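Local coordinates for extracellular solute-binding protein family 1 (Pseudothermotoga lettingae, PDB 5CI5), which binds the sugar alpha-D-tagatopyranose and probably delivers it, as the extracellular solute-binding component, to an ABC transporter, at residues A[25-30]-A[79-84]; A[32-37]-A[57-62]; A[133-138]-A[299-304]. One frame throughout, in Å; residues are numbered along the deposited sequence.

Overall arrangement
All three contacts involve one mixed sheet, and two of them reach the bound sugar. Interaction 1 pairs neighbouring parallel strands 25-30 and 81-85. Interaction 2, whose centre lies about 11 Å away, joins the loop that follows the first of these strands to strand 55-60 on its other flank; Ile29 O and Phe60 N, 2.8 Å apart, link the two. On the opposite flank, Ala84 O and Ala302 N (2.7 Å) tie interaction 1 to strand 298-304 of interaction 3, about 13 Å off between centres. Interactions 2 and 3 converge on alpha-D-tagatopyranose, with Phe62 CD1 3.6 Å from Trp301 CZ2, whereas in interaction 1 the side chain of Phe83 stays about 8 Å from the sugar.

Interaction 1: residues A[25-30]-A[79-84]; sequences LTIWIG and PDLAFA
Pro79 lies flat on the Trp28 indole, its CD perched 3.6 Å from the centroid of the six-membered ring in a CH-pi contact only 3° off the normal, while its CB sits above CG. The indole reaches this spot because its CG is anti to the carbonyl carbon (chi1 -74°); helix 62-75 packs against it as well. Strands 25-30 and 81-84 run parallel, as in the alpha/beta lobes of periplasmic binding proteins, and the Ile27 and Leu81 side chains leave the other face side by side, CD1 to CD2 4.0 Å. Farther along, the Ile29 CG2 methyl is a knob set over the centre of the Phe83 ring, 3.9 Å from its centroid. At the start of the pair, Leu25 CD1 tucks against Asp80 CB. Asp80 OD2 takes the Thr26 N-H at 2.8 Å from the anti side and is also hydrogen-bonded to Asn311 ND2; Thr26 O in turn accepts from both Asp80 N and Leu81 N. Asp80 OD1 makes a salt bridge with Lys23 and a hydrogen bond with Ser309. Such a buried carboxylate, with partners on both oxygens, is consistent with a charged state.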
loop_
_atom_site.group_PDB
_atom_site.type_symbol
_atom_site.label_atom_id
_atom_site.label_comp_id
_atom_site.label_asym_id
_atom_site.label_seq_id
_atom_site.Cartn_x
_atom_site.Cartn_y
_atom_site.Cartn_z
ATOM N N LEU A 25 -6.307 -0.423 -27.467
ATOM C CA LEU A 25 -5.628 0.092 -26.266
ATOM C C LEU A 25 -6.028 -0.747 -25.064
ATOM O O LEU A 25 -7.213 -0.912 -24.776
ATOM C CB LEU A 25 -5.958 1.567 -26.038
ATOM C CG LEU A 25 -5.152 2.296 -24.980
ATOM C CD1 LEU A 25 -3.667 2.367 -25.360
ATOM C CD2 LEU A 25 -5.698 3.701 -24.768
ATOM N N THR A 26 -5.039 -1.275 -24.352
ATOM C CA THR A 26 -5.304 -2.172 -23.239
ATOM C C THR A 26 -4.763 -1.566 -21.953
ATOM O O THR A 26 -3.572 -1.205 -21.907
ATOM C CB THR A 26 -4.652 -3.558 -23.468
ATOM O OG1 THR A 26 -5.174 -4.131 -24.672
ATOM C CG2 THR A 26 -4.917 -4.521 -22.323
ATOM N N ILE A 27 -5.611 -1.483 -20.913
ATOM C CA ILE A 27 -5.180 -1.065 -19.584
ATOM C C ILE A 27 -5.329 -2.207 -18.581
ATOM O O ILE A 27 -6.342 -2.880 -18.549
ATOM C CB ILE A 27 -5.941 0.201 -19.088
ATOM C CG1 ILE A 27 -5.395 0.681 -17.732
ATOM C CG2 ILE A 27 -7.452 -0.013 -19.003
ATOM C CD1 ILE A 27 -5.969 2.023 -17.246
ATOM N N TRP A 28 -4.295 -2.418 -17.770
ATOM C CA TRP A 28 -4.348 -3.352 -16.659
ATOM C C TRP A 28 -4.411 -2.587 -15.363
ATOM O O TRP A 28 -3.498 -1.802 -15.067
ATOM C CB TRP A 28 -3.129 -4.258 -16.650
ATOM C CG TRP A 28 -3.173 -5.297 -17.708
ATOM C CD1 TRP A 28 -4.070 -5.389 -18.739
ATOM C CD2 TRP A 28 -2.299 -6.424 -17.828
ATOM N NE1 TRP A 28 -3.796 -6.514 -19.504
ATOM C CE2 TRP A 28 -2.721 -7.163 -18.958
ATOM C CE3 TRP A 28 -1.204 -6.887 -17.088
ATOM C CZ2 TRP A 28 -2.076 -8.328 -19.364
ATOM C CZ3 TRP A 28 -0.574 -8.051 -17.499
ATOM C CH2 TRP A 28 -1.008 -8.753 -18.615
ATOM N N ILE A 29 -5.464 -2.842 -14.587
ATOM C CA ILE A 29 -5.675 -2.192 -13.302
ATOM C C ILE A 29 -5.523 -3.252 -12.234
ATOM O O ILE A 29 -6.179 -4.293 -12.274
ATOM C CB ILE A 29 -7.050 -1.533 -13.221
ATOM C CG1 ILE A 29 -7.224 -0.563 -14.387
ATOM C CG2 ILE A 29 -7.233 -0.803 -11.886
ATOM C CD1 ILE A 29 -8.613 -0.035 -14.585
ATOM N N GLY A 30 -4.622 -2.980 -11.299
ATOM C CA GLY A 30 -4.265 -3.951 -10.294
ATOM C C GLY A 30 -4.265 -3.410 -8.883
ATOM O O GLY A 30 -4.097 -2.216 -8.651
ATOM N N PRO A 79 -0.279 -5.332 -21.585
ATOM C CA PRO A 79 -0.921 -4.013 -21.590
ATOM C C PRO A 79 -0.153 -2.905 -22.328
ATOM O O PRO A 79 1.080 -2.956 -22.491
ATOM C CB PRO A 79 -0.992 -3.685 -20.098
ATOM C CG PRO A 79 0.250 -4.252 -19.594
ATOM C CD PRO A 79 0.465 -5.547 -20.328
ATOM N N ASP A 80 -0.895 -1.886 -22.762
ATOM C CA ASP A 80 -0.328 -0.630 -23.225
ATOM C C ASP A 80 -0.152 0.357 -22.074
ATOM O O ASP A 80 0.725 1.213 -22.127
ATOM C CB ASP A 80 -1.219 -0.021 -24.291
ATOM C CG ASP A 80 -1.432 -0.965 -25.448
ATOM O OD1 ASP A 80 -0.419 -1.421 -25.992
ATOM O OD2 ASP A 80 -2.591 -1.276 -25.792
ATOM N N LEU A 81 -1.009 0.245 -21.054
ATOM C CA LEU A 81 -0.936 1.059 -19.840
ATOM C C LEU A 81 -1.199 0.133 -18.666
ATOM O O LEU A 81 -2.125 -0.658 -18.725
ATOM C CB LEU A 81 -1.962 2.201 -19.866
ATOM C CG LEU A 81 -1.784 3.282 -18.804
ATOM C CD1 LEU A 81 -0.516 4.068 -18.979
ATOM C CD2 LEU A 81 -3.019 4.217 -18.825
ATOM N N ALA A 82 -0.352 0.180 -17.635
ATOM C CA ALA A 82 -0.451 -0.766 -16.511
ATOM C C ALA A 82 -0.273 -0.061 -15.194
ATOM O O ALA A 82 0.558 0.821 -15.069
ATOM C CB ALA A 82 0.612 -1.883 -16.602
ATOM N N PHE A 83 -1.066 -0.477 -14.217
ATOM C CA PHE A 83 -0.817 -0.145 -12.832
ATOM C C PHE A 83 0.503 -0.769 -12.380
ATOM O O PHE A 83 0.778 -1.922 -12.681
ATOM C CB PHE A 83 -1.962 -0.654 -11.962
ATOM C CG PHE A 83 -3.028 0.377 -11.694
ATOM C CD1 PHE A 83 -3.690 1.025 -12.734
ATOM C CD2 PHE A 83 -3.375 0.690 -10.380
ATOM C CE1 PHE A 83 -4.654 1.984 -12.466
ATOM C CE2 PHE A 83 -4.325 1.643 -10.113
ATOM C CZ PHE A 83 -4.970 2.293 -11.151
ATOM N N ALA A 84 1.284 -0.006 -11.628
ATOM C CA ALA A 84 2.519 -0.513 -11.027
ATOM C C ALA A 84 2.638 0.105 -9.638
ATOM O O ALA A 84 2.435 1.315 -9.450
ATOM C CB ALA A 84 3.739 -0.193 -11.877
#

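Interaction 2: residues A[32-37]-A[57-62]. With T6T (alpha-D-tagatopyranose), chain C.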
loop_
_atom_site.group_PDB
_atom_site.type_symbol
_atom_site.label_atom_id
_atom_site.label_comp_id
_atom_site.label_asym_id
_atom_site.label_seq_id
_atom_site.Cartn_x
_atom_site.Cartn_y
_atom_site.Cartn_z
ATOM N N GLN A 32 -5.951 -3.413 -4.757
ATOM C CA GLN A 32 -7.246 -3.364 -4.107
ATOM C C GLN A 32 -8.252 -2.445 -4.820
ATOM O O GLN A 32 -9.441 -2.709 -4.762
ATOM C CB GLN A 32 -7.072 -2.933 -2.654
ATOM C CG GLN A 32 -6.205 -3.839 -1.838
ATOM C CD GLN A 32 -4.754 -3.418 -1.770
ATOM O OE1 GLN A 32 -4.201 -2.751 -2.668
ATOM N NE2 GLN A 32 -4.101 -3.818 -0.683
ATOM N N VAL A 33 -7.781 -1.408 -5.513
ATOM C CA VAL A 33 -8.680 -0.454 -6.152
ATOM C C VAL A 33 -9.378 -1.085 -7.364
ATOM O O VAL A 33 -10.366 -0.569 -7.863
ATOM C CB VAL A 33 -7.910 0.851 -6.550
ATOM C CG1 VAL A 33 -7.243 0.725 -7.893
ATOM C CG2 VAL A 33 -8.833 2.049 -6.559
ATOM N N ALA A 34 -8.879 -2.221 -7.824
ATOM C CA ALA A 34 -9.511 -2.909 -8.944
ATOM C C ALA A 34 -10.866 -3.495 -8.538
ATOM O O ALA A 34 -11.639 -3.888 -9.399
ATOM C CB ALA A 34 -8.586 -4.001 -9.496
ATOM N N GLU A 35 -11.180 -3.515 -7.241
ATOM C CA GLU A 35 -12.507 -3.970 -6.812
ATOM C C GLU A 35 -13.614 -2.975 -7.144
ATOM O O GLU A 35 -14.788 -3.351 -7.131
ATOM C CB GLU A 35 -12.523 -4.256 -5.305
ATOM C CG GLU A 35 -11.509 -5.304 -4.919
ATOM C CD GLU A 35 -11.605 -5.740 -3.457
ATOM O OE1 GLU A 35 -12.617 -5.443 -2.786
ATOM O OE2 GLU A 35 -10.657 -6.396 -2.994
ATOM N N LEU A 36 -13.251 -1.717 -7.413
ATOM C CA LEU A 36 -14.237 -0.674 -7.659
ATOM C C LEU A 36 -14.573 -0.686 -9.147
ATOM O O LEU A 36 -14.417 0.319 -9.825
ATOM C CB LEU A 36 -13.722 0.695 -7.208
ATOM C CG LEU A 36 -13.267 0.774 -5.750
ATOM C CD1 LEU A 36 -12.700 2.129 -5.423
ATOM C CD2 LEU A 36 -14.420 0.425 -4.807
ATOM N N ASP A 37 -15.065 -1.830 -9.629
ATOM C CA ASP A 37 -15.095 -2.106 -11.065
ATOM C C ASP A 37 -16.172 -1.294 -11.790
ATOM O O ASP A 37 -16.018 -0.964 -12.970
ATOM C CB ASP A 37 -15.293 -3.610 -11.335
ATOM C CG ASP A 37 -16.551 -4.183 -10.692
ATOM O OD1 ASP A 37 -16.923 -3.780 -9.570
ATOM O OD2 ASP A 37 -17.161 -5.068 -11.323
ATOM N N VAL A 57 -10.063 -3.528 -20.886
ATOM C CA VAL A 57 -9.721 -3.425 -19.477
ATOM C C VAL A 57 -9.521 -4.825 -18.871
ATOM O O VAL A 57 -10.319 -5.748 -19.108
ATOM C CB VAL A 57 -10.807 -2.681 -18.676
ATOM C CG1 VAL A 57 -10.443 -2.633 -17.172
ATOM C CG2 VAL A 57 -11.049 -1.276 -19.222
ATOM N N GLN A 58 -8.453 -5.012 -18.103
ATOM C CA GLN A 58 -8.345 -6.224 -17.297
ATOM C C GLN A 58 -8.027 -5.811 -15.848
ATOM O O GLN A 58 -7.152 -4.969 -15.602
ATOM C CB GLN A 58 -7.289 -7.185 -17.856
ATOM C CG GLN A 58 -7.230 -8.543 -17.148
ATOM C CD GLN A 58 -6.431 -9.585 -17.928
ATOM O OE1 GLN A 58 -6.115 -9.391 -19.104
ATOM N NE2 GLN A 58 -6.109 -10.702 -17.270
ATOM N N LEU A 59 -8.783 -6.382 -14.914
ATOM C CA LEU A 59 -8.666 -6.097 -13.482
ATOM C C LEU A 59 -7.964 -7.242 -12.788
ATOM O O LEU A 59 -8.236 -8.411 -13.069
ATOM C CB LEU A 59 -10.056 -5.896 -12.854
ATOM C CG LEU A 59 -10.936 -4.844 -13.534
ATOM C CD1 LEU A 59 -12.356 -4.787 -12.928
ATOM C CD2 LEU A 59 -10.276 -3.498 -13.469
ATOM N N PHE A 60 -7.088 -6.906 -11.847
ATOM C CA PHE A 60 -6.271 -7.897 -11.156
ATOM C C PHE A 60 -6.294 -7.687 -9.650
ATOM O O PHE A 60 -6.013 -6.586 -9.178
ATOM C CB PHE A 60 -4.806 -7.823 -11.587
ATOM C CG PHE A 60 -4.558 -8.100 -13.036
ATOM C CD1 PHE A 60 -4.769 -7.121 -13.973
ATOM C CD2 PHE A 60 -4.063 -9.332 -13.453
ATOM C CE1 PHE A 60 -4.493 -7.341 -15.297
ATOM C CE2 PHE A 60 -3.791 -9.563 -14.787
ATOM C CZ PHE A 60 -4.025 -8.570 -15.716
ATOM N N GLY A 61 -6.525 -8.758 -8.897
ATOM C CA GLY A 61 -6.338 -8.705 -7.455
ATOM C C GLY A 61 -4.884 -8.472 -7.060
ATOM O O GLY A 61 -3.949 -8.812 -7.784
ATOM N N PHE A 62 -4.678 -7.903 -5.888
ATOM C CA PHE A 62 -3.337 -7.547 -5.481
ATOM C C PHE A 62 -2.389 -8.709 -5.345
ATOM O O PHE A 62 -1.255 -8.619 -5.768
ATOM C CB PHE A 62 -3.340 -6.804 -4.134
ATOM C CG PHE A 62 -1.960 -6.414 -3.658
ATOM C CD1 PHE A 62 -1.232 -5.444 -4.329
ATOM C CD2 PHE A 62 -1.388 -7.033 -2.575
ATOM C CE1 PHE A 62 0.035 -5.086 -3.917
ATOM C CE2 PHE A 62 -0.106 -6.680 -2.149
ATOM C CZ PHE A 62 0.606 -5.712 -2.822
HETATM O O3 T6T C . -0.233 1.007 -0.490
HETATM C C3 T6T C . -0.568 0.343 -1.704
HETATM C C4 T6T C . 0.675 -0.375 -2.229
HETATM O O4 T6T C . 1.763 0.551 -2.343
HETATM C C5 T6T C . 1.012 -1.492 -1.266
HETATM O O5 T6T C . 2.166 -2.204 -1.717
HETATM C C6 T6T C . -0.180 -2.429 -1.103
HETATM O O6 T6T C . -1.290 -1.684 -0.603
HETATM C C2 T6T C . -1.693 -0.611 -1.459
HETATM O O2 T6T C . -2.147 -1.146 -2.708
HETATM C C1 T6T C . -2.884 0.090 -0.770
HETATM O O1 T6T C . -3.344 1.200 -1.449
#
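Ala34 and Leu59 meet through their CB atoms, 4.1 Å apart, where the loop after strand 25-30 lies over the end of strand 55-60. The Ala34 methyl also rests on the backbone of the strand, 3.7 Å from Phe60 O. Leu59 has its CG anti to the carbonyl carbon (chi1 -54°) and an extended second torsion, which carries CD1 past Ala34 to the beginning of the next helix; there it touches Asp37 CB at 3.5 Å and also reaches Ala34 O. No hydrogen bond crosses between the two segments, so the packing is by van der Waals contact alone. Residues 32-35 form a short 3-10 segment, with Glu35 N bonded to Gln32 O, and an inverse gamma turn centred on Leu36 leads into helix 37-51. These turns lie at the C-terminal ends of parallel strands, where solute-binding proteins of this family place one wall of the ligand cleft. Two side chains extend the contact into that cleft. Gln32 starts away from strand 55-60, but its chain is bent at chi2 (94°), and this kink brings the amide back toward the sugar. OE1 accepts the hydroxyl O2 of tagatose at 2.6 Å, while NE2 is hydrogen-bonded to Asp248, a second-shell partner that fixes which way round the amide sits. Phe62 has CG anti to the backbone N (chi1 180°), which carries the ring to the sugar, CZ 3.8 Å from its C6. Gln32 OE1 lies 4.3 Å from Phe62 CD1, obliquely to the ring, and His191 packs against the same phenyl group with its plane steeply inclined.

Interaction 3: residues A[133-138]-A[299-304]. With T6T (alpha-D-tagatopyranose), chain C.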
loop_
_atom_site.group_PDB
_atom_site.type_symbol
_atom_site.label_atom_id
_atom_site.label_comp_id
_atom_site.label_asym_id
_atom_site.label_seq_id
_atom_site.Cartn_x
_atom_site.Cartn_y
_atom_site.Cartn_z
ATOM N N PRO A 133 2.295 8.705 -11.006
ATOM C CA PRO A 133 1.513 8.325 -9.812
ATOM C C PRO A 133 0.041 8.688 -9.998
ATOM O O PRO A 133 -0.261 9.843 -10.310
ATOM C CB PRO A 133 2.177 9.140 -8.689
ATOM C CG PRO A 133 3.583 9.303 -9.165
ATOM C CD PRO A 133 3.432 9.569 -10.648
ATOM N N TRP A 134 -0.842 7.717 -9.804
ATOM C CA TRP A 134 -2.284 7.917 -9.988
ATOM C C TRP A 134 -3.046 8.013 -8.648
ATOM O O TRP A 134 -3.877 8.903 -8.476
ATOM C CB TRP A 134 -2.874 6.795 -10.850
ATOM C CG TRP A 134 -4.326 7.045 -11.118
ATOM C CD1 TRP A 134 -4.843 7.941 -12.035
ATOM C CD2 TRP A 134 -5.454 6.488 -10.429
ATOM N NE1 TRP A 134 -6.221 7.941 -11.969
ATOM C CE2 TRP A 134 -6.620 7.063 -11.000
ATOM C CE3 TRP A 134 -5.601 5.539 -9.408
ATOM C CZ2 TRP A 134 -7.908 6.744 -10.566
ATOM C CZ3 TRP A 134 -6.900 5.213 -8.978
ATOM C CH2 TRP A 134 -8.033 5.812 -9.567
ATOM N N TYR A 135 -2.822 7.075 -7.722
ATOM C CA TYR A 135 -3.283 7.289 -6.352
ATOM C C TYR A 135 -2.171 6.979 -5.387
ATOM O O TYR A 135 -1.205 6.298 -5.719
ATOM C CB TYR A 135 -4.542 6.470 -6.021
ATOM C CG TYR A 135 -4.414 5.060 -5.448
ATOM C CD1 TYR A 135 -4.032 4.855 -4.130
ATOM C CD2 TYR A 135 -4.788 3.950 -6.195
ATOM C CE1 TYR A 135 -3.992 3.570 -3.589
ATOM C CE2 TYR A 135 -4.765 2.664 -5.664
ATOM C CZ TYR A 135 -4.373 2.489 -4.360
ATOM O OH TYR A 135 -4.384 1.191 -3.877
ATOM N N THR A 136 -2.292 7.576 -4.212
ATOM C CA THR A 136 -1.314 7.359 -3.169
ATOM C C THR A 136 -2.024 7.144 -1.823
ATOM O O THR A 136 -3.272 7.129 -1.738
ATOM C CB THR A 136 -0.315 8.539 -3.117
ATOM O OG1 THR A 136 0.783 8.219 -2.251
ATOM C CG2 THR A 136 -0.968 9.863 -2.686
ATOM N N ASP A 137 -1.212 6.931 -0.799
ATOM C CA ASP A 137 -1.686 6.634 0.534
ATOM C C ASP A 137 -0.519 6.684 1.508
ATOM O O ASP A 137 0.644 6.802 1.109
ATOM C CB ASP A 137 -2.362 5.245 0.581
ATOM C CG ASP A 137 -1.396 4.081 0.243
ATOM O OD1 ASP A 137 -0.326 4.001 0.876
ATOM O OD2 ASP A 137 -1.714 3.250 -0.663
ATOM N N CYS A 138 -0.843 6.606 2.794
ATOM C CA CYS A 138 0.166 6.244 3.783
ATOM C C CYS A 138 -0.537 5.312 4.750
ATOM O O CYS A 138 -1.774 5.218 4.762
ATOM C CB CYS A 138 0.776 7.466 4.491
ATOM S SG CYS A 138 -0.345 8.457 5.453
ATOM N N GLY A 299 2.670 4.557 0.163
ATOM C CA GLY A 299 2.244 3.631 -0.868
ATOM C C GLY A 299 1.415 4.270 -1.968
ATOM O O GLY A 299 1.217 5.487 -2.017
ATOM N N GLY A 300 0.941 3.414 -2.877
ATOM C CA GLY A 300 0.119 3.852 -3.984
ATOM C C GLY A 300 0.450 3.114 -5.270
ATOM O O GLY A 300 1.180 2.097 -5.253
ATOM N N TRP A 301 -0.081 3.633 -6.379
ATOM C CA TRP A 301 0.089 3.026 -7.700
ATOM C C TRP A 301 0.362 4.097 -8.746
ATOM O O TRP A 301 -0.210 5.181 -8.684
ATOM C CB TRP A 301 -1.144 2.217 -8.104
ATOM C CG TRP A 301 -1.324 1.070 -7.186
ATOM C CD1 TRP A 301 -1.856 1.115 -5.935
ATOM C CD2 TRP A 301 -0.884 -0.278 -7.389
ATOM N NE1 TRP A 301 -1.776 -0.119 -5.342
ATOM C CE2 TRP A 301 -1.187 -0.990 -6.219
ATOM C CE3 TRP A 301 -0.253 -0.947 -8.447
ATOM C CZ2 TRP A 301 -0.915 -2.351 -6.080
ATOM C CZ3 TRP A 301 0.023 -2.291 -8.301
ATOM C CH2 TRP A 301 -0.287 -2.972 -7.116
ATOM N N ALA A 302 1.253 3.766 -9.682
ATOM C CA ALA A 302 1.548 4.579 -10.855
ATOM C C ALA A 302 1.026 3.905 -12.114
ATOM O O ALA A 302 0.806 2.695 -12.140
ATOM C CB ALA A 302 3.055 4.818 -11.001
ATOM N N LEU A 303 0.823 4.717 -13.141
ATOM C CA LEU A 303 0.530 4.259 -14.482
ATOM C C LEU A 303 1.838 4.221 -15.277
ATOM O O LEU A 303 2.577 5.201 -15.306
ATOM C CB LEU A 303 -0.485 5.169 -15.171
ATOM C CG LEU A 303 -1.766 5.381 -14.392
ATOM C CD1 LEU A 303 -2.599 6.489 -15.022
ATOM C CD2 LEU A 303 -2.559 4.096 -14.337
ATOM N N VAL A 304 2.120 3.075 -15.884
ATOM C CA VAL A 304 3.348 2.898 -16.676
ATOM C C VAL A 304 2.996 2.398 -18.075
ATOM O O VAL A 304 1.959 1.794 -18.274
ATOM C CB VAL A 304 4.364 1.922 -16.022
ATOM C CG1 VAL A 304 4.648 2.365 -14.595
ATOM C CG2 VAL A 304 3.878 0.480 -16.053
HETATM O O3 T6T C . -0.233 1.007 -0.490
HETATM C C3 T6T C . -0.568 0.343 -1.704
HETATM C C4 T6T C . 0.675 -0.375 -2.229
HETATM O O4 T6T C . 1.763 0.551 -2.343
HETATM C C5 T6T C . 1.012 -1.492 -1.266
HETATM O O5 T6T C . 2.166 -2.204 -1.717
HETATM C C6 T6T C . -0.180 -2.429 -1.103
HETATM O O6 T6T C . -1.290 -1.684 -0.603
HETATM C C2 T6T C . -1.693 -0.611 -1.459
HETATM O O2 T6T C . -2.147 -1.146 -2.708
HETATM C C1 T6T C . -2.884 0.090 -0.770
HETATM O O1 T6T C . -3.344 1.200 -1.449
#
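Gly299 opens an antiparallel pairing with strand 133-138; these are two neighbouring strands of the mixed sheet, with a classic beta bulge in the pairing, beside the sugar. Its N-H bonds to Asp137 O, and its carbonyl takes the Thr136 hydroxyl, OG1 to O 2.8 Å, almost head-on, as well as a weak bond from Asp137 N. Without a side chain, Gly299 lets Asp137 OD1 and the sugar crowd its CA. Asp137 has its CG between the backbone N and the carbonyl carbon (chi1 63°), which carries OD2 to the sugar, where it accepts both O1 and O3 at 2.7 Å. Gly300, whose backbone angles call for glycine, packs its CA against Thr136 CA at 3.9 Å and gives its N-H to sugar O4 in a nearly straight bond (171°). Trp301 then sets its indole alongside Tyr135, planes inclined at 45°, with CD1 3.3 Å from Tyr135 CZ, and its NE1 donates from the ring edge to sugar O2 at 2.9 Å. Trp134 and Tyr135 both face it in the bulge, and its O accepts Trp134 N at 2.8 Å and Tyr135 N only weakly, while its own N-H goes to Tyr135 O. Trp89 meets the indole edge-to-face. Ala302 sits across from Pro133. Trp134 NE1 is hydrogen-bonded to Leu322 O, and Leu303 presses CG onto Trp134 CB at 4.0 Å.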